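Local atomic coordinates of putative TIM-barrel metal-dependent hydrolase (Mycobacterium avium subsp. paratuberculosis S397, PDB entry 4DZI), a protein that probably acts as a metal-dependent hydrolase of the amidohydrolase superfamily, with a TIM-barrel fold and a two-metal site occupied here by cadmium. Residues Tyr7-Asp11 and Asp114-Phe119; His15-Pro19 and Trp149-Trp154; Leu20-Thr24 and Phe124-Val128; Phe62-Pro68 and Met89-Leu94; Arg103-Ile107 and Arg158-Ile163. All blocks are in the same frame, centred on the assembly; numbering follows the deposited sequence.

Contact 1: Tyr7-Asp11 and Asp114-Phe119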
# COMPACT_ATOMS: atom_id res chain seq x y z
N TYR C 7 -20.81 8.12 -32.98
CA TYR C 7 -21.79 8.35 -31.92
C TYR C 7 -21.16 9.27 -30.90
O TYR C 7 -19.90 9.34 -30.83
CB TYR C 7 -22.17 7.02 -31.25
CG TYR C 7 -20.95 6.16 -30.93
CD1 TYR C 7 -20.25 6.34 -29.70
CD2 TYR C 7 -20.46 5.24 -31.85
CE1 TYR C 7 -19.12 5.58 -29.40
CE2 TYR C 7 -19.33 4.47 -31.56
CZ TYR C 7 -18.67 4.66 -30.34
OH TYR C 7 -17.54 3.88 -30.11
N ARG C 8 -22.00 9.97 -30.15
CA ARG C 8 -21.51 10.84 -29.04
C ARG C 8 -21.04 9.93 -27.92
O ARG C 8 -21.53 8.84 -27.77
CB ARG C 8 -22.61 11.77 -28.53
CG ARG C 8 -23.08 12.78 -29.59
CD ARG C 8 -24.47 13.30 -29.25
NE ARG C 8 -25.48 12.23 -29.34
CZ ARG C 8 -26.73 12.35 -28.92
NH1 ARG C 8 -27.60 11.34 -29.02
NH2 ARG C 8 -27.11 13.50 -28.36
N VAL C 9 -20.11 10.43 -27.12
CA VAL C 9 -19.58 9.61 -26.03
C VAL C 9 -20.18 10.01 -24.70
O VAL C 9 -20.81 11.06 -24.56
CB VAL C 9 -18.05 9.67 -26.00
CG1 VAL C 9 -17.48 9.20 -27.34
CG2 VAL C 9 -17.55 11.08 -25.68
N ILE C 10 -19.98 9.16 -23.68
CA ILE C 10 -20.41 9.47 -22.32
C ILE C 10 -19.10 9.49 -21.51
O ILE C 10 -18.44 8.48 -21.43
CB ILE C 10 -21.32 8.36 -21.77
CG1 ILE C 10 -22.51 8.11 -22.72
CG2 ILE C 10 -21.75 8.69 -20.32
CD1 ILE C 10 -23.51 9.23 -22.79
N ASP C 11 -18.72 10.65 -21.00
CA ASP C 11 -17.42 10.85 -20.32
C ASP C 11 -17.66 10.79 -18.82
O ASP C 11 -18.33 11.67 -18.26
CB ASP C 11 -16.89 12.24 -20.72
CG ASP C 11 -15.43 12.44 -20.37
OD1 ASP C 11 -14.98 11.82 -19.39
OD2 ASP C 11 -14.73 13.24 -21.06
N ASP C 114 -18.09 16.44 -28.77
CA ASP C 114 -18.93 15.25 -29.05
C ASP C 114 -19.27 14.40 -27.84
O ASP C 114 -19.43 13.23 -27.94
CB ASP C 114 -18.41 14.38 -30.19
CG ASP C 114 -19.56 13.75 -31.00
OD1 ASP C 114 -20.49 14.48 -31.33
OD2 ASP C 114 -19.55 12.60 -31.28
N ILE C 115 -19.42 15.05 -26.70
CA ILE C 115 -19.87 14.38 -25.48
C ILE C 115 -21.38 14.58 -25.31
O ILE C 115 -21.87 15.73 -25.25
CB ILE C 115 -19.11 14.95 -24.26
CG1 ILE C 115 -17.61 14.67 -24.38
CG2 ILE C 115 -19.67 14.32 -22.99
CD1 ILE C 115 -16.81 15.43 -23.31
N GLU C 116 -22.15 13.48 -25.26
CA GLU C 116 -23.57 13.60 -24.96
C GLU C 116 -23.78 13.88 -23.48
O GLU C 116 -24.52 14.81 -23.11
CB GLU C 116 -24.34 12.32 -25.31
CG GLU C 116 -25.75 12.40 -24.75
CD GLU C 116 -26.65 11.24 -25.13
OE1 GLU C 116 -26.23 10.32 -25.86
OE2 GLU C 116 -27.81 11.27 -24.66
N THR C 117 -23.14 13.09 -22.62
CA THR C 117 -23.34 13.28 -21.18
C THR C 117 -21.98 13.24 -20.50
O THR C 117 -21.17 12.40 -20.85
CB THR C 117 -24.25 12.18 -20.57
OG1 THR C 117 -25.54 12.21 -21.22
CG2 THR C 117 -24.49 12.37 -19.06
N ALA C 118 -21.74 14.18 -19.60
CA ALA C 118 -20.50 14.21 -18.82
C ALA C 118 -20.87 14.02 -17.36
O ALA C 118 -21.85 14.64 -16.90
CB ALA C 118 -19.84 15.57 -19.00
N PHE C 119 -20.07 13.25 -16.61
CA PHE C 119 -20.20 13.21 -15.14
C PHE C 119 -19.38 14.40 -14.65
O PHE C 119 -18.22 14.52 -15.00
CB PHE C 119 -19.63 11.93 -14.54
CG PHE C 119 -20.39 10.67 -14.91
CD1 PHE C 119 -21.38 10.65 -15.89
CD2 PHE C 119 -20.07 9.48 -14.27
CE1 PHE C 119 -22.05 9.46 -16.20
CE2 PHE C 119 -20.72 8.30 -14.56
CZ PHE C 119 -21.73 8.29 -15.52
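Strands 9-11 and 117-119, neighbours in the parallel barrel sheet, run 4.9 Å apart at closest approach, and a beta bulge shifts their register by one residue between V9 and I10. The bonds alternate in direction: V9 N gives to D114 O at 3.0 Å, E116 N to V9 O, D11 N to T117 O, and F119 N to D11 O at 2.9 Å. On one face V9 CG2 lies 3.8 Å from I115 CG1, and I115 CD1 reaches the carboxylate of D11, whose OD2 bonds to S355. On the other, I10 CD1 meets T117 CB at 3.8 Å; branched residues suit this extended backbone. At the pair's N-terminal end, the R8 guanidinium and E116 carboxylate stack with planes 11° apart. E116 OE1 sits 3.6 Å from R8 NH1, over the guanidinium face, while R386 provides its other salt bridge. Since no N-H of R8 aims at E116, they probably attract by charge alone, while the backbone ladder supplies directional bonding.

Contact 2: His15-Pro19 and Trp149-Trp154. With CD (cadmium ion), chain Q.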
# COMPACT_ATOMS: atom_id res chain seq x y z
N HIS C 15 -14.61 17.74 -14.83
CA HIS C 15 -14.63 18.66 -13.67
C HIS C 15 -15.15 20.06 -13.96
O HIS C 15 -15.07 20.53 -15.09
CB HIS C 15 -13.22 18.76 -13.06
CG HIS C 15 -12.76 17.46 -12.46
ND1 HIS C 15 -13.10 17.10 -11.22
CD2 HIS C 15 -12.04 16.40 -13.00
CE1 HIS C 15 -12.61 15.87 -10.95
NE2 HIS C 15 -11.97 15.44 -12.03
N TYR C 16 -15.69 20.68 -12.92
CA TYR C 16 -15.84 22.14 -12.85
C TYR C 16 -14.76 22.64 -11.88
O TYR C 16 -14.12 21.85 -11.16
CB TYR C 16 -17.23 22.52 -12.35
CG TYR C 16 -17.66 21.69 -11.18
CD1 TYR C 16 -17.15 21.92 -9.89
CD2 TYR C 16 -18.57 20.64 -11.35
CE1 TYR C 16 -17.53 21.12 -8.82
CE2 TYR C 16 -18.95 19.82 -10.28
CZ TYR C 16 -18.44 20.08 -9.01
OH TYR C 16 -18.79 19.29 -7.95
N TYR C 17 -14.56 23.96 -11.86
CA TYR C 17 -13.72 24.57 -10.83
C TYR C 17 -14.70 25.36 -9.96
O TYR C 17 -15.45 26.23 -10.44
CB TYR C 17 -12.68 25.47 -11.47
CG TYR C 17 -11.58 24.69 -12.19
CD1 TYR C 17 -10.86 23.71 -11.52
CD2 TYR C 17 -11.30 24.88 -13.54
CE1 TYR C 17 -9.84 22.99 -12.13
CE2 TYR C 17 -10.31 24.15 -14.17
CZ TYR C 17 -9.58 23.20 -13.47
OH TYR C 17 -8.57 22.51 -14.10
N GLU C 18 -14.73 25.04 -8.68
CA GLU C 18 -15.71 25.69 -7.79
C GLU C 18 -15.45 27.17 -7.63
O GLU C 18 -14.32 27.58 -7.51
CB GLU C 18 -15.67 25.09 -6.39
CG GLU C 18 -16.07 23.62 -6.28
CD GLU C 18 -14.94 22.63 -6.57
OE1 GLU C 18 -13.87 22.97 -7.12
OE2 GLU C 18 -15.12 21.46 -6.18
N PRO C 19 -16.52 27.96 -7.57
CA PRO C 19 -16.34 29.34 -7.13
C PRO C 19 -16.00 29.39 -5.64
O PRO C 19 -16.21 28.41 -4.90
CB PRO C 19 -17.72 29.95 -7.39
CG PRO C 19 -18.66 28.80 -7.21
CD PRO C 19 -17.93 27.63 -7.84
N TRP C 149 -25.20 24.09 -3.41
CA TRP C 149 -24.50 24.88 -4.39
C TRP C 149 -24.43 24.15 -5.73
O TRP C 149 -24.60 24.73 -6.80
CB TRP C 149 -23.08 25.26 -3.89
CG TRP C 149 -22.29 25.70 -5.10
CD1 TRP C 149 -22.38 26.93 -5.74
CD2 TRP C 149 -21.45 24.86 -5.96
NE1 TRP C 149 -21.63 26.93 -6.86
CE2 TRP C 149 -21.01 25.71 -7.04
CE3 TRP C 149 -20.98 23.53 -5.90
CZ2 TRP C 149 -20.18 25.25 -8.06
CZ3 TRP C 149 -20.12 23.08 -6.93
CH2 TRP C 149 -19.74 23.92 -8.00
N LEU C 150 -24.14 22.85 -5.66
CA LEU C 150 -23.91 22.07 -6.89
C LEU C 150 -25.20 21.97 -7.71
O LEU C 150 -25.18 22.11 -8.94
CB LEU C 150 -23.43 20.67 -6.53
CG LEU C 150 -23.15 19.72 -7.69
CD1 LEU C 150 -22.01 20.17 -8.59
CD2 LEU C 150 -22.84 18.34 -7.07
N ASP C 151 -26.29 21.74 -7.02
CA ASP C 151 -27.58 21.58 -7.71
C ASP C 151 -28.00 22.93 -8.29
O ASP C 151 -28.68 23.00 -9.31
CB ASP C 151 -28.63 21.08 -6.73
CG ASP C 151 -29.89 20.49 -7.44
OD1 ASP C 151 -29.78 19.99 -8.58
OD2 ASP C 151 -30.97 20.51 -6.82
N GLU C 152 -27.62 24.00 -7.61
CA GLU C 152 -27.87 25.35 -8.15
C GLU C 152 -27.08 25.72 -9.40
O GLU C 152 -27.66 26.15 -10.43
CB GLU C 152 -27.66 26.37 -7.04
CG GLU C 152 -27.77 27.83 -7.47
CD GLU C 152 -27.82 28.73 -6.25
OE1 GLU C 152 -26.93 28.62 -5.40
OE2 GLU C 152 -28.77 29.53 -6.10
N ASP C 153 -25.74 25.56 -9.37
CA ASP C 153 -24.92 25.97 -10.52
C ASP C 153 -24.88 24.95 -11.67
O ASP C 153 -24.76 25.34 -12.86
CB ASP C 153 -23.48 26.33 -10.11
CG ASP C 153 -23.36 27.72 -9.48
OD1 ASP C 153 -24.39 28.32 -9.08
OD2 ASP C 153 -22.24 28.20 -9.35
N TRP C 154 -24.94 23.66 -11.33
CA TRP C 154 -24.76 22.56 -12.29
C TRP C 154 -26.00 21.71 -12.45
O TRP C 154 -26.36 21.38 -13.60
CB TRP C 154 -23.52 21.70 -11.93
CG TRP C 154 -22.26 22.49 -12.20
CD1 TRP C 154 -21.48 23.19 -11.28
CD2 TRP C 154 -21.65 22.75 -13.50
NE1 TRP C 154 -20.45 23.85 -11.92
CE2 TRP C 154 -20.50 23.61 -13.25
CE3 TRP C 154 -21.93 22.36 -14.84
CZ2 TRP C 154 -19.69 24.05 -14.28
CZ3 TRP C 154 -21.10 22.80 -15.85
CH2 TRP C 154 -20.01 23.64 -15.59
CD CD Q . -11.20 13.42 -12.40
O HOH W 1 -18.30 25.66 -11.00
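Two indoles share one face of the Y16 ring: W149 points an edge at it, whereas W154 lies against it in an offset stack. This aromatic cluster joins the loop after strand 9-15 of the TIM barrel to the end of helix 136-153. The edge-to-face pair has planes at 71° and W149 CH2 3.7 Å from Y16 CE1; in the stack the planes differ by 23°, with 4.6 Å between the centroids of the Y16 ring and the five-membered ring of W154. L150 CD1 adds an apolar touch at Y16 CE2. P19, a rigid apolar residue, presses CD to 3.3 Å from W149 CZ2. W149 CG is anti to its backbone N (chi1 163°), which carries the indole toward P19 and Y16. Next to Y16, H15 turns the other way and binds a cadmium ion through NE2 at 2.2 Å, together with D13, H230, E293 and D356. One water joins the segments, donating to Y17 O and accepting from W154 NE1, each at 3.0 Å.

Contact 3: Leu20-Thr24 and Phe124-Val128; sequences LDSFT and FGCGV
With CG beside the backbone N and anti to the carbonyl carbon (chi1 -80°), F23 sends its ring toward F124-V128; F124, its own CG anti to the backbone N (chi1 179°), swings its ring to meet it. F124 CE2 comes within 3.7 Å of F23 CD1, the two planes inclined at 71° in an oblique pair. V128 points back at F23 and sets CG2 over the face of its ring, on the side where F124 also lies, a CH-pi contact 3.8 Å from the centroid. At the same ring's edge, G125 CA stands 3.6 Å from F23 CE1, close enough to suit glycine. In the TIM barrel, the contact joins the loops that follow strands 9-15 and 115-121, the second leading into helix 128-131. F146 of helix 136-153 stacks on F23, and V36 touches both phenylalanines. Phenylalanine suits this buried place, as its ring brings no polar group needing a partner. S22 stays at the margin, its OG 4.4 Å from F124 CD2.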
# COMPACT_ATOMS: atom_id res chain seq x y z
N LEU C 20 -15.48 30.52 -5.19
CA LEU C 20 -15.04 30.63 -3.80
C LEU C 20 -16.13 30.34 -2.77
O LEU C 20 -15.82 30.00 -1.65
CB LEU C 20 -14.45 32.03 -3.53
CG LEU C 20 -13.11 32.29 -4.20
CD1 LEU C 20 -12.71 33.74 -3.92
CD2 LEU C 20 -12.01 31.34 -3.71
N ASP C 21 -17.41 30.49 -3.12
CA ASP C 21 -18.49 30.26 -2.16
C ASP C 21 -19.19 28.90 -2.30
O ASP C 21 -20.30 28.68 -1.75
CB ASP C 21 -19.53 31.41 -2.23
CG ASP C 21 -20.31 31.42 -3.54
OD1 ASP C 21 -19.92 30.69 -4.47
OD2 ASP C 21 -21.31 32.17 -3.64
N SER C 22 -18.54 27.96 -2.97
CA SER C 22 -19.20 26.67 -3.12
C SER C 22 -19.55 25.99 -1.78
O SER C 22 -20.57 25.34 -1.66
CB SER C 22 -18.38 25.71 -4.02
OG SER C 22 -17.13 25.38 -3.41
N PHE C 23 -18.69 26.12 -0.78
CA PHE C 23 -18.94 25.55 0.54
C PHE C 23 -19.53 26.54 1.55
O PHE C 23 -19.76 26.18 2.72
CB PHE C 23 -17.65 24.89 1.08
CG PHE C 23 -17.41 23.52 0.52
CD1 PHE C 23 -16.74 23.35 -0.69
CD2 PHE C 23 -17.83 22.41 1.22
CE1 PHE C 23 -16.54 22.08 -1.22
CE2 PHE C 23 -17.62 21.13 0.69
CZ PHE C 23 -16.97 20.97 -0.52
N THR C 24 -19.82 27.77 1.12
CA THR C 24 -20.31 28.78 2.05
C THR C 24 -21.68 29.39 1.67
O THR C 24 -22.41 29.84 2.54
CB THR C 24 -19.28 29.93 2.23
OG1 THR C 24 -19.08 30.61 0.97
CG2 THR C 24 -17.91 29.38 2.73
N PHE C 124 -11.92 21.35 -5.89
CA PHE C 124 -11.74 21.71 -4.47
C PHE C 124 -12.49 20.77 -3.51
O PHE C 124 -11.99 20.45 -2.45
CB PHE C 124 -12.21 23.16 -4.28
CG PHE C 124 -12.11 23.67 -2.86
CD1 PHE C 124 -10.90 24.07 -2.31
CD2 PHE C 124 -13.26 23.76 -2.08
CE1 PHE C 124 -10.82 24.53 -1.01
CE2 PHE C 124 -13.19 24.25 -0.77
CZ PHE C 124 -11.97 24.63 -0.23
N GLY C 125 -13.71 20.34 -3.85
CA GLY C 125 -14.52 19.62 -2.91
C GLY C 125 -13.90 18.28 -2.50
O GLY C 125 -14.25 17.74 -1.44
N CYS C 126 -13.00 17.75 -3.32
CA CYS C 126 -12.33 16.45 -3.03
C CYS C 126 -11.28 16.55 -1.91
O CYS C 126 -10.70 15.50 -1.54
CB CYS C 126 -11.72 15.82 -4.28
SG CYS C 126 -13.01 15.40 -5.49
N GLY C 127 -11.01 17.75 -1.40
CA GLY C 127 -10.09 17.91 -0.24
C GLY C 127 -10.76 18.29 1.06
O GLY C 127 -10.08 18.34 2.10
N VAL C 128 -12.04 18.64 1.03
CA VAL C 128 -12.67 19.25 2.21
C VAL C 128 -12.89 18.25 3.34
O VAL C 128 -12.65 18.56 4.52
CB VAL C 128 -13.95 20.00 1.83
CG1 VAL C 128 -14.67 20.51 3.08
CG2 VAL C 128 -13.61 21.17 0.91

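Contact 4: Phe62-Pro68 and Met89-Leu94; sequences FDPIIVP and MKVERL
I65 is gripped through both of its backbone polar atoms by E92: I65 N donates to E92 O at 2.8 Å, and E92 N returns a bond of equal length to I65 O. This hydrogen-bonded pair, followed by the non-hydrogen-bonded pair I66 and V91, makes a short two-stranded antiparallel sheet in an excursion from the barrel. V67 N extends the ladder to K90 O at 3.0 Å, meeting the oxygen from above the carbonyl plane. At the other end a side chain takes over: D63 OD1 accepts from L94 N at 3.1 Å, almost straight at 175°, although the N-H comes from above the carboxylate plane. D63 CG, anti to its backbone N (chi1 -168°), is thereby brought to the L94 N-H, and a short acidic side chain continues the bonding where the strand pairing has stopped. Toward the K90 end, V67 CG2 packs 3.6 Å from the aliphatic CG of E92, and I66 CD1 lies 3.9 Å from M89 CG. P64, after a cis peptide bond, puts CB against V91 CG2. Water 2 donates to I66 O and, at 2.7 Å, to E92 OE1, while E92 OE2 is hydrogen-bonded to H97. Because the direct bonds run mainly between backbones, this surface pairing depends little on side-chain identity, D63 being the exception.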
# COMPACT_ATOMS: atom_id res chain seq x y z
N PHE C 62 -8.67 29.60 -8.57
CA PHE C 62 -8.56 28.93 -9.87
C PHE C 62 -8.25 29.90 -11.00
O PHE C 62 -8.60 29.65 -12.15
CB PHE C 62 -9.81 28.10 -10.19
CG PHE C 62 -9.96 26.88 -9.29
CD1 PHE C 62 -9.03 25.82 -9.39
CD2 PHE C 62 -11.03 26.78 -8.39
CE1 PHE C 62 -9.15 24.71 -8.56
CE2 PHE C 62 -11.16 25.65 -7.57
CZ PHE C 62 -10.21 24.62 -7.67
N ASP C 63 -7.54 30.98 -10.69
CA ASP C 63 -7.14 31.94 -11.72
C ASP C 63 -5.75 32.46 -11.40
O ASP C 63 -5.53 32.98 -10.29
CB ASP C 63 -8.17 33.05 -11.72
CG ASP C 63 -8.04 33.97 -12.92
OD1 ASP C 63 -7.32 33.63 -13.88
OD2 ASP C 63 -8.69 35.01 -12.90
N PRO C 64 -4.80 32.29 -12.33
CA PRO C 64 -4.91 31.66 -13.65
C PRO C 64 -5.09 30.17 -13.50
O PRO C 64 -4.95 29.59 -12.39
CB PRO C 64 -3.56 31.94 -14.31
CG PRO C 64 -2.63 32.25 -13.20
CD PRO C 64 -3.46 32.89 -12.12
N ILE C 65 -5.39 29.52 -14.62
CA ILE C 65 -5.85 28.14 -14.53
C ILE C 65 -5.05 27.29 -15.52
O ILE C 65 -4.78 27.71 -16.66
CB ILE C 65 -7.37 28.06 -14.80
CG1 ILE C 65 -7.87 26.63 -14.50
CG2 ILE C 65 -7.69 28.49 -16.22
CD1 ILE C 65 -7.72 26.27 -13.03
N ILE C 66 -4.66 26.09 -15.08
CA ILE C 66 -3.85 25.21 -15.92
C ILE C 66 -4.51 24.88 -17.29
O ILE C 66 -5.74 24.77 -17.41
CB ILE C 66 -3.50 23.90 -15.14
CG1 ILE C 66 -2.42 23.11 -15.86
CG2 ILE C 66 -4.75 23.05 -14.93
CD1 ILE C 66 -1.84 21.98 -15.01
N VAL C 67 -3.70 24.71 -18.33
CA VAL C 67 -4.19 24.31 -19.66
C VAL C 67 -4.51 22.81 -19.63
O VAL C 67 -3.71 22.02 -19.15
CB VAL C 67 -3.10 24.56 -20.72
CG1 VAL C 67 -3.47 23.89 -22.05
CG2 VAL C 67 -2.86 26.07 -20.89
N PRO C 68 -5.69 22.41 -20.12
CA PRO C 68 -6.05 20.99 -20.07
C PRO C 68 -5.02 20.16 -20.80
O PRO C 68 -4.57 20.52 -21.90
CB PRO C 68 -7.41 20.95 -20.82
CG PRO C 68 -7.99 22.30 -20.58
CD PRO C 68 -6.80 23.26 -20.64
N MET C 89 4.04 23.05 -17.41
CA MET C 89 2.83 23.70 -16.94
C MET C 89 2.62 25.01 -17.69
O MET C 89 3.50 25.86 -17.77
CB MET C 89 2.86 23.93 -15.42
CG MET C 89 1.46 24.07 -14.82
SD MET C 89 1.45 24.84 -13.19
CE MET C 89 -0.29 25.22 -12.94
N LYS C 90 1.44 25.16 -18.28
CA LYS C 90 1.02 26.39 -18.96
C LYS C 90 -0.27 26.75 -18.29
O LYS C 90 -0.99 25.86 -17.83
CB LYS C 90 0.76 26.12 -20.45
CG LYS C 90 1.81 26.67 -21.40
CD LYS C 90 3.13 25.95 -21.24
CE LYS C 90 4.18 26.54 -22.17
NZ LYS C 90 5.55 26.16 -21.73
N VAL C 91 -0.55 28.05 -18.16
CA VAL C 91 -1.80 28.53 -17.55
C VAL C 91 -2.48 29.56 -18.46
O VAL C 91 -1.85 30.12 -19.36
CB VAL C 91 -1.65 29.14 -16.12
CG1 VAL C 91 -1.16 28.10 -15.10
CG2 VAL C 91 -0.78 30.39 -16.13
N GLU C 92 -3.76 29.79 -18.19
CA GLU C 92 -4.61 30.69 -18.98
C GLU C 92 -5.44 31.49 -18.01
O GLU C 92 -5.53 31.17 -16.83
CB GLU C 92 -5.58 29.86 -19.83
CG GLU C 92 -4.89 29.01 -20.89
CD GLU C 92 -5.87 28.25 -21.75
OE1 GLU C 92 -6.33 27.14 -21.34
OE2 GLU C 92 -6.18 28.75 -22.86
N ARG C 93 -6.08 32.55 -18.50
CA ARG C 93 -7.03 33.32 -17.70
C ARG C 93 -8.34 32.56 -17.51
O ARG C 93 -8.93 32.06 -18.48
CB ARG C 93 -7.30 34.67 -18.37
CG ARG C 93 -6.05 35.51 -18.59
CD ARG C 93 -6.37 36.84 -19.28
NE ARG C 93 -5.62 37.94 -18.68
CZ ARG C 93 -4.30 38.10 -18.81
NH1 ARG C 93 -3.70 39.14 -18.23
NH2 ARG C 93 -3.59 37.24 -19.52
N LEU C 94 -8.82 32.47 -16.27
CA LEU C 94 -10.06 31.77 -15.99
C LEU C 94 -11.25 32.37 -16.76
O LEU C 94 -12.09 31.63 -17.24
CB LEU C 94 -10.36 31.77 -14.49
CG LEU C 94 -11.65 31.02 -14.05
CD1 LEU C 94 -11.59 29.55 -14.43
CD2 LEU C 94 -11.81 31.14 -12.55
O HOH W 2 -7.49 26.34 -19.03

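Contact 5: Arg103-Ile107 and Arg158-Ile163; sequences RDARI and RPDHRI
R103, first on helix 103-113, stretches its chain from CG to NE and grips D160 in a bidentate, end-on salt bridge: NH1 bonds to OD2 and NH2 to OD1, both at 2.8 Å. Guanidinium and carboxylate are nearly coplanar, and both oxygens use their syn lone pairs. R158 CB covers one guanidinium face, 3.5 Å from R103 NH2, and I163 CD1 lies over the opposite face, while NE bonds to W154 O. Further on, R106 only brushes I163 and sends its guanidinium to H15 O. I107 contributes hydrocarbon: CD1 lies 3.3 Å from R162 CB and 3.7 Å from I163 CD1. R162 bends back along I107, NH1 3.3 Å from I107 CG2, and its guanidinium bonds E116 O and D111. D160 OD1 also accepts from R162 N at 3.0 Å, met from above the carboxylate plane. Aspartate is short enough to do both. It forms an Asx turn that overlaps the type I turn R158-H161 and carries the chain through R162 to barrel strand 163-165.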
# COMPACT_ATOMS: atom_id res chain seq x y z
N ARG C 103 -22.77 26.46 -16.70
CA ARG C 103 -23.34 25.26 -17.30
C ARG C 103 -23.65 25.49 -18.78
O ARG C 103 -23.31 24.67 -19.63
CB ARG C 103 -24.60 24.84 -16.54
CG ARG C 103 -25.08 23.42 -16.88
CD ARG C 103 -26.47 23.17 -16.33
NE ARG C 103 -26.83 21.75 -16.44
CZ ARG C 103 -27.34 21.20 -17.54
NH1 ARG C 103 -27.54 21.95 -18.62
NH2 ARG C 103 -27.62 19.90 -17.57
N ASP C 104 -24.25 26.65 -19.12
CA ASP C 104 -24.54 26.86 -20.53
C ASP C 104 -23.29 26.85 -21.39
O ASP C 104 -23.27 26.27 -22.47
CB ASP C 104 -25.25 28.21 -20.76
CG ASP C 104 -26.64 28.25 -20.20
OD1 ASP C 104 -27.20 27.18 -19.85
OD2 ASP C 104 -27.19 29.37 -20.12
N ALA C 105 -22.23 27.53 -20.94
CA ALA C 105 -20.99 27.52 -21.69
C ALA C 105 -20.43 26.09 -21.80
O ALA C 105 -19.85 25.73 -22.84
CB ALA C 105 -19.95 28.44 -21.06
N ARG C 106 -20.57 25.32 -20.72
CA ARG C 106 -20.06 23.93 -20.71
C ARG C 106 -20.77 23.04 -21.73
O ARG C 106 -20.12 22.27 -22.45
CB ARG C 106 -20.14 23.32 -19.31
CG ARG C 106 -19.43 21.96 -19.21
CD ARG C 106 -18.01 22.04 -19.73
NE ARG C 106 -17.24 20.87 -19.28
CZ ARG C 106 -16.55 20.83 -18.15
NH1 ARG C 106 -16.52 21.89 -17.36
NH2 ARG C 106 -15.91 19.71 -17.79
N ILE C 107 -22.10 23.18 -21.82
CA ILE C 107 -22.88 22.39 -22.76
C ILE C 107 -22.43 22.66 -24.20
O ILE C 107 -22.31 21.76 -25.01
CB ILE C 107 -24.40 22.69 -22.65
CG1 ILE C 107 -24.92 22.27 -21.28
CG2 ILE C 107 -25.18 21.98 -23.77
CD1 ILE C 107 -24.69 20.81 -21.00
N ARG C 158 -30.33 17.84 -14.81
CA ARG C 158 -31.36 18.69 -15.42
C ARG C 158 -32.00 17.96 -16.60
O ARG C 158 -31.42 17.08 -17.18
CB ARG C 158 -30.73 19.99 -15.90
CG ARG C 158 -30.07 20.81 -14.81
CD ARG C 158 -31.00 21.80 -14.14
NE ARG C 158 -30.32 22.49 -13.03
CZ ARG C 158 -29.53 23.55 -13.15
NH1 ARG C 158 -29.27 24.07 -14.34
NH2 ARG C 158 -28.96 24.07 -12.07
N PRO C 159 -33.22 18.36 -16.98
CA PRO C 159 -33.95 17.60 -18.00
C PRO C 159 -33.24 17.36 -19.34
O PRO C 159 -33.60 16.39 -20.02
CB PRO C 159 -35.22 18.43 -18.19
CG PRO C 159 -35.43 19.06 -16.85
CD PRO C 159 -34.04 19.40 -16.35
N ASP C 160 -32.27 18.20 -19.73
CA ASP C 160 -31.52 17.98 -20.98
C ASP C 160 -30.63 16.72 -20.92
O ASP C 160 -30.14 16.25 -21.94
CB ASP C 160 -30.75 19.22 -21.45
CG ASP C 160 -29.59 19.61 -20.52
OD1 ASP C 160 -29.19 18.79 -19.67
OD2 ASP C 160 -29.11 20.76 -20.63
N HIS C 161 -30.49 16.20 -19.71
CA HIS C 161 -29.64 15.00 -19.47
C HIS C 161 -28.26 15.08 -20.10
O HIS C 161 -27.72 14.06 -20.57
CB HIS C 161 -30.39 13.71 -19.87
CG HIS C 161 -31.68 13.49 -19.09
ND1 HIS C 161 -31.75 13.60 -17.75
CD2 HIS C 161 -32.97 13.17 -19.53
CE1 HIS C 161 -33.02 13.38 -17.35
NE2 HIS C 161 -33.76 13.11 -18.44
N ARG C 162 -27.66 16.27 -20.08
CA ARG C 162 -26.31 16.45 -20.61
C ARG C 162 -25.29 16.32 -19.47
O ARG C 162 -24.14 15.95 -19.71
CB ARG C 162 -26.14 17.86 -21.18
CG ARG C 162 -27.01 18.21 -22.40
CD ARG C 162 -26.84 17.21 -23.55
NE ARG C 162 -25.48 17.14 -24.11
CZ ARG C 162 -24.95 18.03 -24.95
NH1 ARG C 162 -25.66 19.10 -25.32
NH2 ARG C 162 -23.71 17.89 -25.40
N ILE C 163 -25.71 16.61 -18.24
CA ILE C 163 -24.73 16.65 -17.14
C ILE C 163 -25.23 15.88 -15.94
O ILE C 163 -26.33 16.10 -15.44
CB ILE C 163 -24.39 18.11 -16.78
CG1 ILE C 163 -23.51 18.69 -17.89
CG2 ILE C 163 -23.78 18.20 -15.38
CD1 ILE C 163 -23.15 20.14 -17.73
O HOH W 3 -27.42 18.60 -14.84

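How the contacts relate
Contacts 1, 2 and 3 are buried, contact 5 is partly so, and contact 4 lies at the surface. Strand 115-121 is paired in contact 1 and followed by the loop of contact 3; the chain of strand 9-15 likewise runs on through contacts 2 and 3. E18 of contact 2 bonds the backbone of F124 and G125 in contact 3, whereas contact 5 reaches contacts 1 and 2 through its arginines. Contacts 2 and 3 rely on aromatic packing, contact 5 on a salt bridge, and contacts 1 and 4 on backbone ladders, parallel in the barrel and antiparallel in the excursion, where Y17 of contact 2 meets F62 and I65.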